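Lipoprotein (Mycoplasma mycoides subsp. capri, PDB 7ADK) is a mycoplasma lipoprotein that probably acts as a protease, with a domain of a peptidase family in the chymotrypsin-like PA clan. Local coordinates at residues V451-K456 with Y727-K732; F240-Y245 with D714-V719; T441-G446 with K577-I582; P519-D524 with K739-G744. All blocks are in the same frame, centred on the assembly; numbering follows the deposited sequence.

Interaction 1. Residues V451-K456 with Y727-K732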
loop_
_atom_site.group_PDB
_atom_site.type_symbol
_atom_site.label_atom_id
_atom_site.label_comp_id
_atom_site.label_asym_id
_atom_site.label_seq_id
_atom_site.Cartn_x
_atom_site.Cartn_y
_atom_site.Cartn_z
ATOM N N VAL B 451 3.950 -25.733 3.325
ATOM C CA VAL B 451 3.234 -24.917 4.316
ATOM C C VAL B 451 2.770 -25.785 5.473
ATOM O O VAL B 451 2.987 -25.435 6.627
ATOM C CB VAL B 451 2.088 -24.108 3.673
ATOM C CG1 VAL B 451 1.186 -23.411 4.689
ATOM C CG2 VAL B 451 2.645 -23.053 2.726
ATOM N N ALA B 452 2.191 -26.948 5.188
ATOM C CA ALA B 452 1.700 -27.861 6.208
ATOM C C ALA B 452 2.807 -28.438 7.114
ATOM O O ALA B 452 2.544 -28.750 8.270
ATOM C CB ALA B 452 0.913 -28.969 5.520
ATOM N N LYS B 453 4.064 -28.550 6.652
ATOM C CA LYS B 453 5.220 -28.923 7.489
ATOM C C LYS B 453 5.612 -27.886 8.554
ATOM O O LYS B 453 6.417 -28.195 9.422
ATOM C CB LYS B 453 6.405 -29.433 6.651
ATOM C CG LYS B 453 7.376 -28.409 6.047
ATOM C CD LYS B 453 8.609 -29.129 5.467
ATOM C CE LYS B 453 9.708 -28.171 4.983
ATOM N NZ LYS B 453 10.992 -28.864 4.726
ATOM N N GLY B 454 5.023 -26.692 8.539
ATOM C CA GLY B 454 5.123 -25.735 9.633
ATOM C C GLY B 454 4.392 -26.171 10.899
ATOM O O GLY B 454 4.639 -25.628 11.972
ATOM N N ILE B 455 3.504 -27.166 10.815
ATOM C CA ILE B 455 2.900 -27.810 11.979
ATOM C C ILE B 455 3.960 -28.691 12.666
ATOM O O ILE B 455 4.211 -29.815 12.241
ATOM C CB ILE B 455 1.604 -28.573 11.612
ATOM C CG1 ILE B 455 0.564 -27.699 10.885
ATOM C CG2 ILE B 455 0.951 -29.142 12.869
ATOM C CD1 ILE B 455 -0.600 -28.468 10.302
ATOM N N LYS B 456 4.598 -28.168 13.717
ATOM C CA LYS B 456 5.672 -28.776 14.526
ATOM C C LYS B 456 5.273 -28.908 15.998
ATOM O O LYS B 456 4.422 -28.154 16.474
ATOM C CB LYS B 456 6.952 -27.935 14.427
ATOM C CG LYS B 456 7.523 -27.790 13.013
ATOM C CD LYS B 456 8.891 -27.126 13.093
ATOM C CE LYS B 456 9.542 -26.954 11.733
ATOM N NZ LYS B 456 10.886 -26.440 11.808
ATOM N N TYR B 727 13.435 -31.283 -2.299
ATOM C CA TYR B 727 12.544 -31.110 -1.158
ATOM C C TYR B 727 12.609 -32.243 -0.125
ATOM O O TYR B 727 12.403 -33.405 -0.453
ATOM C CB TYR B 727 11.123 -30.914 -1.679
ATOM C CG TYR B 727 10.042 -30.982 -0.632
ATOM C CD1 TYR B 727 9.724 -29.863 0.149
ATOM C CD2 TYR B 727 9.331 -32.179 -0.465
ATOM C CE1 TYR B 727 8.654 -29.928 1.057
ATOM C CE2 TYR B 727 8.252 -32.250 0.425
ATOM C CZ TYR B 727 7.904 -31.116 1.179
ATOM O OH TYR B 727 6.852 -31.180 2.024
ATOM N N SER B 728 12.832 -31.893 1.143
ATOM C CA SER B 728 12.798 -32.807 2.290
ATOM C C SER B 728 11.533 -32.642 3.117
ATOM O O SER B 728 11.164 -31.527 3.490
ATOM C CB SER B 728 13.997 -32.581 3.204
ATOM O OG SER B 728 15.190 -32.831 2.522
ATOM N N LEU B 729 10.907 -33.753 3.491
ATOM C CA LEU B 729 9.831 -33.787 4.465
ATOM C C LEU B 729 10.144 -34.791 5.575
ATOM O O LEU B 729 10.497 -35.943 5.329
ATOM C CB LEU B 729 8.511 -34.058 3.738
ATOM C CG LEU B 729 7.269 -34.104 4.631
ATOM C CD1 LEU B 729 7.002 -32.772 5.313
ATOM C CD2 LEU B 729 6.067 -34.469 3.788
ATOM N N LYS B 730 10.011 -34.340 6.816
ATOM C CA LYS B 730 10.161 -35.153 8.023
ATOM C C LYS B 730 8.910 -36.005 8.227
ATOM O O LYS B 730 7.814 -35.481 8.361
ATOM C CB LYS B 730 10.475 -34.223 9.205
ATOM C CG LYS B 730 11.090 -34.903 10.418
ATOM C CD LYS B 730 11.682 -33.908 11.396
ATOM C CE LYS B 730 12.424 -34.577 12.544
ATOM N NZ LYS B 730 13.186 -33.633 13.366
ATOM N N ASP B 731 9.059 -37.317 8.242
ATOM C CA ASP B 731 7.964 -38.261 8.472
ATOM C C ASP B 731 7.725 -38.494 9.974
ATOM O O ASP B 731 8.646 -38.412 10.777
ATOM C CB ASP B 731 8.247 -39.557 7.716
ATOM C CG ASP B 731 7.096 -40.560 7.744
ATOM O OD1 ASP B 731 7.365 -41.767 7.581
ATOM O OD2 ASP B 731 5.923 -40.153 7.897
ATOM N N LYS B 732 6.487 -38.796 10.357
ATOM C CA LYS B 732 6.097 -39.059 11.749
ATOM C C LYS B 732 6.507 -40.475 12.206
ATOM O O LYS B 732 7.323 -41.138 11.564
ATOM C CB LYS B 732 4.606 -38.691 11.909
ATOM C CG LYS B 732 4.455 -37.162 11.941
ATOM C CD LYS B 732 3.045 -36.699 12.261
ATOM C CE LYS B 732 2.944 -35.181 12.399
ATOM N NZ LYS B 732 3.558 -34.656 13.621
#

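Interaction 2. Residues F240-Y245 with D714-V719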
loop_
_atom_site.group_PDB
_atom_site.type_symbol
_atom_site.label_atom_id
_atom_site.label_comp_id
_atom_site.label_asym_id
_atom_site.label_seq_id
_atom_site.Cartn_x
_atom_site.Cartn_y
_atom_site.Cartn_z
ATOM N N PHE B 240 17.020 -42.391 -18.139
ATOM C CA PHE B 240 16.806 -40.951 -17.979
ATOM C C PHE B 240 18.000 -40.228 -17.364
ATOM O O PHE B 240 18.607 -40.721 -16.416
ATOM C CB PHE B 240 15.634 -40.686 -17.030
ATOM C CG PHE B 240 14.220 -40.763 -17.534
ATOM C CD1 PHE B 240 13.926 -40.606 -18.896
ATOM C CD2 PHE B 240 13.182 -40.799 -16.592
ATOM C CE1 PHE B 240 12.599 -40.445 -19.295
ATOM C CE2 PHE B 240 11.855 -40.635 -16.993
ATOM C CZ PHE B 240 11.574 -40.423 -18.348
ATOM N N THR B 241 18.256 -38.997 -17.795
ATOM C CA THR B 241 19.210 -38.091 -17.142
ATOM C C THR B 241 18.460 -36.941 -16.473
ATOM O O THR B 241 17.835 -36.132 -17.150
ATOM C CB THR B 241 20.227 -37.550 -18.155
ATOM O OG1 THR B 241 20.930 -38.608 -18.755
ATOM C CG2 THR B 241 21.265 -36.654 -17.501
ATOM N N LEU B 242 18.569 -36.822 -15.150
ATOM C CA LEU B 242 18.029 -35.728 -14.342
ATOM C C LEU B 242 19.167 -34.744 -14.012
ATOM O O LEU B 242 20.174 -35.182 -13.459
ATOM C CB LEU B 242 17.388 -36.342 -13.093
ATOM C CG LEU B 242 16.878 -35.311 -12.076
ATOM C CD1 LEU B 242 15.514 -35.734 -11.549
ATOM C CD2 LEU B 242 17.818 -35.178 -10.884
ATOM N N PRO B 243 19.082 -33.459 -14.378
ATOM C CA PRO B 243 20.193 -32.507 -14.283
ATOM C C PRO B 243 20.221 -31.676 -12.989
ATOM O O PRO B 243 19.186 -31.444 -12.370
ATOM C CB PRO B 243 20.006 -31.594 -15.483
ATOM C CG PRO B 243 18.496 -31.493 -15.536
ATOM C CD PRO B 243 18.018 -32.889 -15.172
ATOM N N VAL B 244 21.395 -31.153 -12.629
ATOM C CA VAL B 244 21.616 -30.334 -11.418
ATOM C C VAL B 244 22.673 -29.223 -11.603
ATOM O O VAL B 244 22.966 -28.459 -10.687
ATOM C CB VAL B 244 21.925 -31.274 -10.238
ATOM C CG1 VAL B 244 23.319 -31.889 -10.338
ATOM C CG2 VAL B 244 21.738 -30.630 -8.867
ATOM N N TYR B 245 23.253 -29.098 -12.797
ATOM C CA TYR B 245 24.414 -28.249 -13.082
ATOM C C TYR B 245 24.119 -26.734 -13.234
ATOM O O TYR B 245 24.686 -26.071 -14.111
ATOM C CB TYR B 245 25.119 -28.830 -14.308
ATOM N N ASP B 714 4.159 -31.333 -17.409
ATOM C CA ASP B 714 4.409 -32.515 -16.585
ATOM C C ASP B 714 5.640 -32.182 -15.744
ATOM O O ASP B 714 6.716 -31.890 -16.271
ATOM C CB ASP B 714 4.589 -33.748 -17.489
ATOM C CG ASP B 714 5.050 -35.048 -16.804
ATOM O OD1 ASP B 714 5.406 -35.046 -15.612
ATOM O OD2 ASP B 714 5.094 -36.095 -17.505
ATOM N N ALA B 715 5.453 -32.136 -14.426
ATOM C CA ALA B 715 6.444 -31.607 -13.516
ATOM C C ALA B 715 7.747 -32.401 -13.522
ATOM O O ALA B 715 8.803 -31.789 -13.495
ATOM C CB ALA B 715 5.868 -31.572 -12.116
ATOM N N PHE B 716 7.742 -33.734 -13.587
ATOM C CA PHE B 716 9.004 -34.461 -13.456
ATOM C C PHE B 716 9.910 -34.278 -14.675
ATOM O O PHE B 716 11.105 -34.033 -14.512
ATOM C CB PHE B 716 8.765 -35.915 -13.075
ATOM C CG PHE B 716 10.055 -36.643 -12.771
ATOM C CD1 PHE B 716 10.669 -36.487 -11.521
ATOM C CD2 PHE B 716 10.681 -37.402 -13.768
ATOM C CE1 PHE B 716 11.923 -37.069 -11.271
ATOM C CE2 PHE B 716 11.938 -37.989 -13.514
ATOM C CZ PHE B 716 12.567 -37.806 -12.273
ATOM N N ILE B 717 9.357 -34.261 -15.888
ATOM C CA ILE B 717 10.126 -34.012 -17.120
ATOM C C ILE B 717 10.623 -32.553 -17.243
ATOM O O ILE B 717 11.467 -32.285 -18.092
ATOM C CB ILE B 717 9.305 -34.483 -18.353
ATOM C CG1 ILE B 717 8.936 -35.977 -18.265
ATOM C CG2 ILE B 717 9.976 -34.213 -19.709
ATOM C CD1 ILE B 717 10.116 -36.950 -18.266
ATOM N N THR B 718 10.176 -31.627 -16.386
ATOM C CA THR B 718 10.319 -30.181 -16.626
ATOM C C THR B 718 10.843 -29.386 -15.417
ATOM O O THR B 718 11.686 -28.507 -15.561
ATOM C CB THR B 718 8.963 -29.605 -17.073
ATOM O OG1 THR B 718 8.319 -30.441 -18.000
ATOM C CG2 THR B 718 9.099 -28.264 -17.682
ATOM N N VAL B 719 10.341 -29.690 -14.223
ATOM C CA VAL B 719 10.423 -28.914 -12.973
ATOM C C VAL B 719 10.610 -29.862 -11.772
ATOM O O VAL B 719 10.011 -29.684 -10.720
ATOM C CB VAL B 719 9.198 -27.973 -12.797
ATOM C CG1 VAL B 719 9.452 -26.866 -11.780
ATOM C CG2 VAL B 719 8.790 -27.255 -14.076
#

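Interaction 3. Residues T441-G446 with K577-I582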
loop_
_atom_site.group_PDB
_atom_site.type_symbol
_atom_site.label_atom_id
_atom_site.label_comp_id
_atom_site.label_asym_id
_atom_site.label_seq_id
_atom_site.Cartn_x
_atom_site.Cartn_y
_atom_site.Cartn_z
ATOM N N THR B 441 -18.126 -29.203 13.674
ATOM C CA THR B 441 -17.011 -28.638 14.467
ATOM C C THR B 441 -15.606 -29.007 13.979
ATOM O O THR B 441 -14.637 -28.351 14.358
ATOM C CB THR B 441 -17.121 -29.065 15.937
ATOM O OG1 THR B 441 -17.023 -30.466 16.037
ATOM C CG2 THR B 441 -18.424 -28.648 16.588
ATOM N N LYS B 442 -15.469 -30.021 13.118
ATOM C CA LYS B 442 -14.192 -30.594 12.685
ATOM C C LYS B 442 -14.026 -30.470 11.174
ATOM O O LYS B 442 -14.754 -31.090 10.404
ATOM C CB LYS B 442 -14.139 -32.039 13.193
ATOM C CG LYS B 442 -12.733 -32.637 13.164
ATOM C CD LYS B 442 -12.704 -33.907 14.014
ATOM C CE LYS B 442 -11.274 -34.373 14.247
ATOM N NZ LYS B 442 -11.121 -35.079 15.533
ATOM N N PHE B 443 -13.085 -29.625 10.767
ATOM C CA PHE B 443 -12.946 -29.095 9.408
ATOM C C PHE B 443 -11.607 -29.467 8.783
ATOM O O PHE B 443 -10.608 -29.586 9.482
ATOM C CB PHE B 443 -13.100 -27.574 9.422
ATOM C CG PHE B 443 -14.514 -27.093 9.644
ATOM C CD1 PHE B 443 -15.054 -27.037 10.933
ATOM C CD2 PHE B 443 -15.291 -26.704 8.550
ATOM C CE1 PHE B 443 -16.349 -26.556 11.135
ATOM C CE2 PHE B 443 -16.588 -26.215 8.747
ATOM C CZ PHE B 443 -17.109 -26.132 10.041
ATOM N N TYR B 444 -11.593 -29.619 7.458
ATOM C CA TYR B 444 -10.443 -30.002 6.652
ATOM C C TYR B 444 -10.148 -28.933 5.618
ATOM O O TYR B 444 -11.046 -28.421 4.943
ATOM C CB TYR B 444 -10.655 -31.367 6.000
ATOM C CG TYR B 444 -10.997 -32.444 6.991
ATOM C CD1 TYR B 444 -12.316 -32.574 7.444
ATOM C CD2 TYR B 444 -9.987 -33.244 7.542
ATOM C CE1 TYR B 444 -12.611 -33.430 8.512
ATOM C CE2 TYR B 444 -10.297 -34.132 8.580
ATOM C CZ TYR B 444 -11.593 -34.191 9.103
ATOM O OH TYR B 444 -11.839 -34.924 10.212
ATOM N N PHE B 445 -8.880 -28.549 5.551
ATOM C CA PHE B 445 -8.379 -27.439 4.761
ATOM C C PHE B 445 -7.322 -27.922 3.752
ATOM O O PHE B 445 -6.371 -28.579 4.135
ATOM C CB PHE B 445 -7.798 -26.385 5.701
ATOM C CG PHE B 445 -8.805 -25.675 6.605
ATOM C CD1 PHE B 445 -9.232 -26.232 7.823
ATOM C CD2 PHE B 445 -9.284 -24.407 6.225
ATOM C CE1 PHE B 445 -10.155 -25.546 8.632
ATOM C CE2 PHE B 445 -10.185 -23.704 7.042
ATOM C CZ PHE B 445 -10.625 -24.276 8.241
ATOM N N GLY B 446 -7.497 -27.609 2.468
ATOM C CA GLY B 446 -6.512 -27.853 1.435
ATOM C C GLY B 446 -5.440 -26.787 1.456
ATOM O O GLY B 446 -5.711 -25.603 1.597
ATOM N N LYS B 577 -22.171 -20.714 17.200
ATOM C CA LYS B 577 -22.129 -19.424 16.507
ATOM C C LYS B 577 -20.706 -18.929 16.291
ATOM O O LYS B 577 -20.405 -18.426 15.222
ATOM C CB LYS B 577 -22.976 -18.389 17.250
ATOM C CG LYS B 577 -24.468 -18.677 17.095
ATOM C CD LYS B 577 -25.358 -17.525 17.563
ATOM C CE LYS B 577 -25.298 -17.232 19.059
ATOM N NZ LYS B 577 -25.937 -18.273 19.872
ATOM N N LEU B 578 -19.804 -19.128 17.236
ATOM C CA LEU B 578 -18.406 -18.756 17.090
ATOM C C LEU B 578 -17.707 -19.589 16.012
ATOM O O LEU B 578 -16.993 -19.028 15.200
ATOM C CB LEU B 578 -17.703 -18.806 18.429
ATOM C CG LEU B 578 -16.284 -18.341 18.498
ATOM C CD1 LEU B 578 -16.053 -17.052 17.994
ATOM C CD2 LEU B 578 -15.754 -18.365 19.811
ATOM N N ILE B 579 -17.977 -20.891 15.898
ATOM C CA ILE B 579 -17.465 -21.714 14.786
ATOM C C ILE B 579 -18.037 -21.254 13.444
ATOM O O ILE B 579 -17.323 -21.225 12.444
ATOM C CB ILE B 579 -17.694 -23.219 15.048
ATOM C CG1 ILE B 579 -16.796 -23.659 16.217
ATOM C CG2 ILE B 579 -17.396 -24.078 13.814
ATOM C CD1 ILE B 579 -17.072 -25.055 16.763
ATOM N N SER B 580 -19.289 -20.821 13.409
ATOM C CA SER B 580 -19.879 -20.273 12.192
ATOM C C SER B 580 -19.284 -18.923 11.806
ATOM O O SER B 580 -18.993 -18.734 10.639
ATOM C CB SER B 580 -21.392 -20.178 12.314
ATOM O OG SER B 580 -21.943 -21.450 12.555
ATOM N N LYS B 581 -19.003 -18.021 12.754
ATOM C CA LYS B 581 -18.300 -16.752 12.492
ATOM C C LYS B 581 -16.832 -16.956 12.107
ATOM O O LYS B 581 -16.342 -16.231 11.252
ATOM C CB LYS B 581 -18.436 -15.808 13.697
ATOM C CG LYS B 581 -19.851 -15.266 13.911
ATOM C CD LYS B 581 -20.358 -14.277 12.851
ATOM C CE LYS B 581 -19.631 -12.931 12.870
ATOM N NZ LYS B 581 -20.246 -11.976 11.937
ATOM N N ILE B 582 -16.133 -17.966 12.618
ATOM C CA ILE B 582 -14.787 -18.363 12.176
ATOM C C ILE B 582 -14.799 -18.845 10.721
ATOM O O ILE B 582 -14.055 -18.354 9.873
ATOM C CB ILE B 582 -14.208 -19.449 13.123
ATOM C CG1 ILE B 582 -13.824 -18.828 14.474
ATOM C CG2 ILE B 582 -12.964 -20.114 12.530
ATOM C CD1 ILE B 582 -13.651 -19.827 15.617
#

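Interaction 4. Residues P519-D524 with K739-G744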
loop_
_atom_site.group_PDB
_atom_site.type_symbol
_atom_site.label_atom_id
_atom_site.label_comp_id
_atom_site.label_asym_id
_atom_site.label_seq_id
_atom_site.Cartn_x
_atom_site.Cartn_y
_atom_site.Cartn_z
ATOM N N PRO B 519 6.063 -46.448 -11.226
ATOM C CA PRO B 519 6.965 -45.355 -10.833
ATOM C C PRO B 519 7.833 -44.788 -11.962
ATOM O O PRO B 519 7.774 -45.205 -13.114
ATOM C CB PRO B 519 7.860 -45.915 -9.719
ATOM C CG PRO B 519 7.109 -47.119 -9.194
ATOM C CD PRO B 519 6.398 -47.620 -10.435
ATOM N N LEU B 520 8.696 -43.833 -11.601
ATOM C CA LEU B 520 9.717 -43.282 -12.495
ATOM C C LEU B 520 11.163 -43.407 -12.004
ATOM O O LEU B 520 12.067 -43.328 -12.822
ATOM C CB LEU B 520 9.332 -41.841 -12.841
ATOM C CG LEU B 520 9.254 -40.860 -11.663
ATOM C CD1 LEU B 520 10.613 -40.365 -11.199
ATOM C CD2 LEU B 520 8.428 -39.671 -12.113
ATOM N N LYS B 521 11.423 -43.648 -10.713
ATOM C CA LYS B 521 12.792 -43.660 -10.155
ATOM C C LYS B 521 13.681 -44.791 -10.698
ATOM O O LYS B 521 14.861 -44.583 -10.962
ATOM C CB LYS B 521 12.719 -43.719 -8.624
ATOM C CG LYS B 521 12.347 -42.389 -7.949
ATOM C CD LYS B 521 13.362 -41.247 -8.110
ATOM C CE LYS B 521 14.849 -41.600 -7.904
ATOM N NZ LYS B 521 15.155 -42.181 -6.572
ATOM N N LEU B 522 13.104 -45.963 -10.960
ATOM C CA LEU B 522 13.749 -47.092 -11.639
ATOM C C LEU B 522 14.172 -46.803 -13.102
ATOM O O LEU B 522 14.833 -47.634 -13.720
ATOM C CB LEU B 522 12.842 -48.330 -11.504
ATOM C CG LEU B 522 11.513 -48.266 -12.285
ATOM C CD1 LEU B 522 11.535 -49.089 -13.565
ATOM C CD2 LEU B 522 10.355 -48.795 -11.450
ATOM N N LEU B 523 13.794 -45.641 -13.657
ATOM C CA LEU B 523 14.160 -45.175 -15.001
ATOM C C LEU B 523 15.376 -44.234 -15.022
ATOM O O LEU B 523 15.900 -43.967 -16.094
ATOM C CB LEU B 523 12.934 -44.537 -15.693
ATOM C CG LEU B 523 11.626 -45.343 -15.623
ATOM C CD1 LEU B 523 10.491 -44.568 -16.279
ATOM C CD2 LEU B 523 11.747 -46.706 -16.289
ATOM N N ASP B 524 15.869 -43.730 -13.888
ATOM C CA ASP B 524 17.099 -42.921 -13.838
ATOM C C ASP B 524 18.352 -43.737 -14.234
ATOM O O ASP B 524 18.582 -44.816 -13.696
ATOM C CB ASP B 524 17.268 -42.321 -12.432
ATOM C CG ASP B 524 16.357 -41.124 -12.123
ATOM O OD1 ASP B 524 16.386 -40.135 -12.888
ATOM O OD2 ASP B 524 15.688 -41.120 -11.067
ATOM N N LYS B 739 13.692 -37.331 1.095
ATOM C CA LYS B 739 13.793 -36.396 -0.038
ATOM C C LYS B 739 12.835 -36.793 -1.159
ATOM O O LYS B 739 12.635 -37.984 -1.382
ATOM C CB LYS B 739 15.235 -36.331 -0.566
ATOM C CG LYS B 739 16.259 -35.904 0.490
ATOM C CD LYS B 739 17.679 -35.863 -0.075
ATOM C CE LYS B 739 18.696 -35.757 1.056
ATOM N NZ LYS B 739 20.082 -35.663 0.579
ATOM N N TYR B 740 12.265 -35.839 -1.885
ATOM C CA TYR B 740 11.310 -36.103 -2.960
ATOM C C TYR B 740 11.454 -35.124 -4.138
ATOM O O TYR B 740 11.580 -33.925 -3.939
ATOM C CB TYR B 740 9.881 -36.024 -2.411
ATOM C CG TYR B 740 9.509 -36.852 -1.194
ATOM C CD1 TYR B 740 8.806 -38.060 -1.340
ATOM C CD2 TYR B 740 9.786 -36.380 0.099
ATOM C CE1 TYR B 740 8.390 -38.787 -0.212
ATOM C CE2 TYR B 740 9.375 -37.107 1.229
ATOM C CZ TYR B 740 8.656 -38.304 1.080
ATOM O OH TYR B 740 8.189 -38.987 2.154
ATOM N N PHE B 741 11.408 -35.623 -5.368
ATOM C CA PHE B 741 11.277 -34.796 -6.575
ATOM C C PHE B 741 9.828 -34.349 -6.807
ATOM O O PHE B 741 8.887 -35.100 -6.570
ATOM C CB PHE B 741 11.735 -35.568 -7.805
ATOM C CG PHE B 741 13.202 -35.905 -7.817
ATOM C CD1 PHE B 741 14.138 -34.911 -8.121
ATOM C CD2 PHE B 741 13.632 -37.202 -7.496
ATOM C CE1 PHE B 741 15.506 -35.213 -8.132
ATOM C CE2 PHE B 741 14.996 -37.504 -7.513
ATOM C CZ PHE B 741 15.932 -36.515 -7.841
ATOM N N ASN B 742 9.633 -33.164 -7.380
ATOM C CA ASN B 742 8.325 -32.697 -7.831
ATOM C C ASN B 742 7.820 -33.521 -9.037
ATOM O O ASN B 742 8.529 -33.734 -10.020
ATOM C CB ASN B 742 8.410 -31.205 -8.178
ATOM C CG ASN B 742 8.085 -30.266 -7.039
ATOM O OD1 ASN B 742 7.002 -29.712 -6.972
ATOM N ND2 ASN B 742 8.995 -30.001 -6.141
ATOM N N TYR B 743 6.568 -33.957 -8.981
ATOM C CA TYR B 743 5.897 -34.832 -9.931
ATOM C C TYR B 743 4.408 -34.485 -10.119
ATOM O O TYR B 743 3.770 -33.901 -9.243
ATOM C CB TYR B 743 6.068 -36.274 -9.434
ATOM C CG TYR B 743 5.317 -37.293 -10.258
ATOM C CD1 TYR B 743 5.827 -37.741 -11.485
ATOM C CD2 TYR B 743 4.047 -37.718 -9.851
ATOM C CE1 TYR B 743 5.085 -38.609 -12.297
ATOM C CE2 TYR B 743 3.291 -38.565 -10.664
ATOM C CZ TYR B 743 3.819 -39.030 -11.880
ATOM O OH TYR B 743 3.122 -39.931 -12.603
ATOM N N GLY B 744 3.827 -34.886 -11.245
ATOM C CA GLY B 744 2.399 -34.799 -11.554
ATOM C C GLY B 744 2.059 -33.845 -12.696
ATOM O O GLY B 744 2.940 -33.207 -13.274
#

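Interaction 1. Residues V451-K456 with Y727-K732
Lys453 bridges from the type I beta turn Ala452 to Ile455 to strand 727-730. Helix 449-452 follows strand 442-447 of the antiparallel sheet, whereas strand 727-730 belongs to the mixed sheet, so the contact joins the two beta-sheet halves of a fold consistent with the double barrel of PA-clan peptidases. The apolar part is a sliding fit: Lys453 and Leu729 run past each other in opposite directions, and Leu729 CD1 rests 3.6 Å from Lys453 CB and 4.0 Å from Lys453 CD. CG of Lys453 lies between the backbone N and the carbonyl carbon (chi1 84°), and the chain beyond it is extended, which carries the amine across to the strand. Tyr727 adds a looser touch, its OH 4.4 Å from Lys453 CD; that hydroxyl bonds instead to Ser449 OG, while the ring stacks with Phe537. The polar part is a single bond to the backbone. Tyr727 and Leu729 pair with strand 737-747, and the carbonyl of Ser728 between them receives the lysine: Lys453 NZ donates to Ser728 O at 2.9 Å, with a C=O...N angle of 165°, close to the line of the carbonyl bond.

Interaction 2. Residues F240-Y245 with D714-V719
Phe240 and Leu242 reach from an irregular loop to the short, loosely formed helix 715-719, the backbones well apart, with the nearest CA atoms, those of Leu242 and Ile717, separated by 8.6 Å. Two side chains from each segment fill that distance. Phe240 keeps CG beside its own backbone N (chi1 -81°), and its ring reaches forward until CZ lies 3.8 Å from Ile717 CD1; the two side chains cross at about a right angle. On the same ring, CD2 of Phe240 comes to the edge of Phe716, near the plane of that ring, 4.3 Å from Phe716 CE2. Leu242 meets the far end of Phe716: its CD1 methyl is 3.7 Å from Phe716 CZ and 3.8 Å from Phe716 CE1, again with the side chains nearly perpendicular. Asp714 occupies the N-cap of the helix, its OD1 taking a weak bond from Phe716 N, while Thr718 OG1 turns back to donate to Asp714 O at 2.8 Å. Leu242 also touches Phe741, and Phe716 touches Tyr743, both of strand 737-747, so loop 240-245 and helix 715-719 pack together beside the mixed sheet. All four touching side chains are buried hydrocarbon, so the joint depends on shape and exclusion of water; hydrogen bonds lie around it rather than across it, for example at the helix start and where Phe240 pairs with Ser525 through the backbone.

Interaction 3. Residues T441-G446 with K577-I582
A strand start meets a short helix here: Thr441, just before strand 442-447 of the antiparallel sheet, and Phe443 within it receive Ile579 from helix 575-582. The fit rests on the two branches of that one isoleucine. Its CG2 methyl approaches the ring of Phe443 obliquely, 3.8 Å from CE1. The other arm ends in CD1, which lies 3.8 Å from Thr441 CG2 and 4.1 Å from Thr441 CB. Ile579 has CG1 beside its backbone N and CG2 beside its carbonyl carbon (chi1 -68°), which spreads the branches toward different partners. Thr441 in turn offers its methyl to the isoleucine, because OG1 occupies the position between backbone N and carbonyl carbon (chi1 62°). The contact is thus made wholly by carbon atoms, with Phe443 and Ile579 buried. Around it, strand 442-447 is held between strands 421-433 and 541-546: Phe443 pairs through its backbone with Val545 and packs its ring on Ile428. Arg466 of strand 461-467, in the same sheet, bonds the carbonyls of Lys581 and Ile582 at the helix's last turn; Lys581 also forms a salt bridge with Glu470, beyond that strand.

Interaction 4. Residues P519-D524 with K739-G744
Leu520 and Lys521, at the head of the 3-10 segment 521-523, pack against two aromatic rings of the strand region 739-744. The purely apolar pair is Leu520 with Tyr743: CD2 of the leucine approaches the ring obliquely on its CD1-CE1 side, 3.3 Å from Tyr743 CD1 and 3.5 Å from Tyr743 CE1. The two side chains run past each other in opposite directions, and CG of Tyr743 is trans to its backbone N (chi1 175°), directing the ring at the leucine. The second pair sets a lysine's aliphatic chain against a ring. Lys521 bends at each of its outer torsions, so that CD and CE pass Phe741 at about a right angle, with CD 4.1 Å from Phe741 CD2 and CE 4.1 Å from Phe741 CE2. Its amine is engaged elsewhere, bonding the carbonyl oxygens of Ala534 and Tyr531, and Tyr531 also meets Phe741 edge-to-face. Within 519-524, Leu523 N donates to Leu520 O at 3.0 Å, holding the short 3-10 turn. Strand 535-537 runs parallel to 737-747 and touches Leu520 and Tyr743 through Ile536. The arrangement is that of a loop covering one face of a sheet, here the mixed sheet that probably corresponds to one barrel of the PA-clan fold.

How the interactions relate
From the N terminus, 240-245 first meets 714-719, so interaction 2 closes a loop of 468 residues. Interaction 3 (441-446 with 577-582) lies within that span. Interaction 1 begins inside both, at 451-456, and ends beyond both, at 727-732, crossing each; interaction 4, from 519-524 to 739-744, crosses all three. Interaction 3 stays with the antiparallel sheet, interaction 1 spans from it to the mixed sheet, interaction 4 sets a loop against the latter, and interaction 2 sets another against helix 715-719 beside it. A probable backbone hydrogen bond between Tyr727 O and Tyr740 N joins interactions 1 and 4, and one between Ala715 N and Gly744 O joins 2 and 4. Interactions 2 and 3 have centres about 40 Å apart.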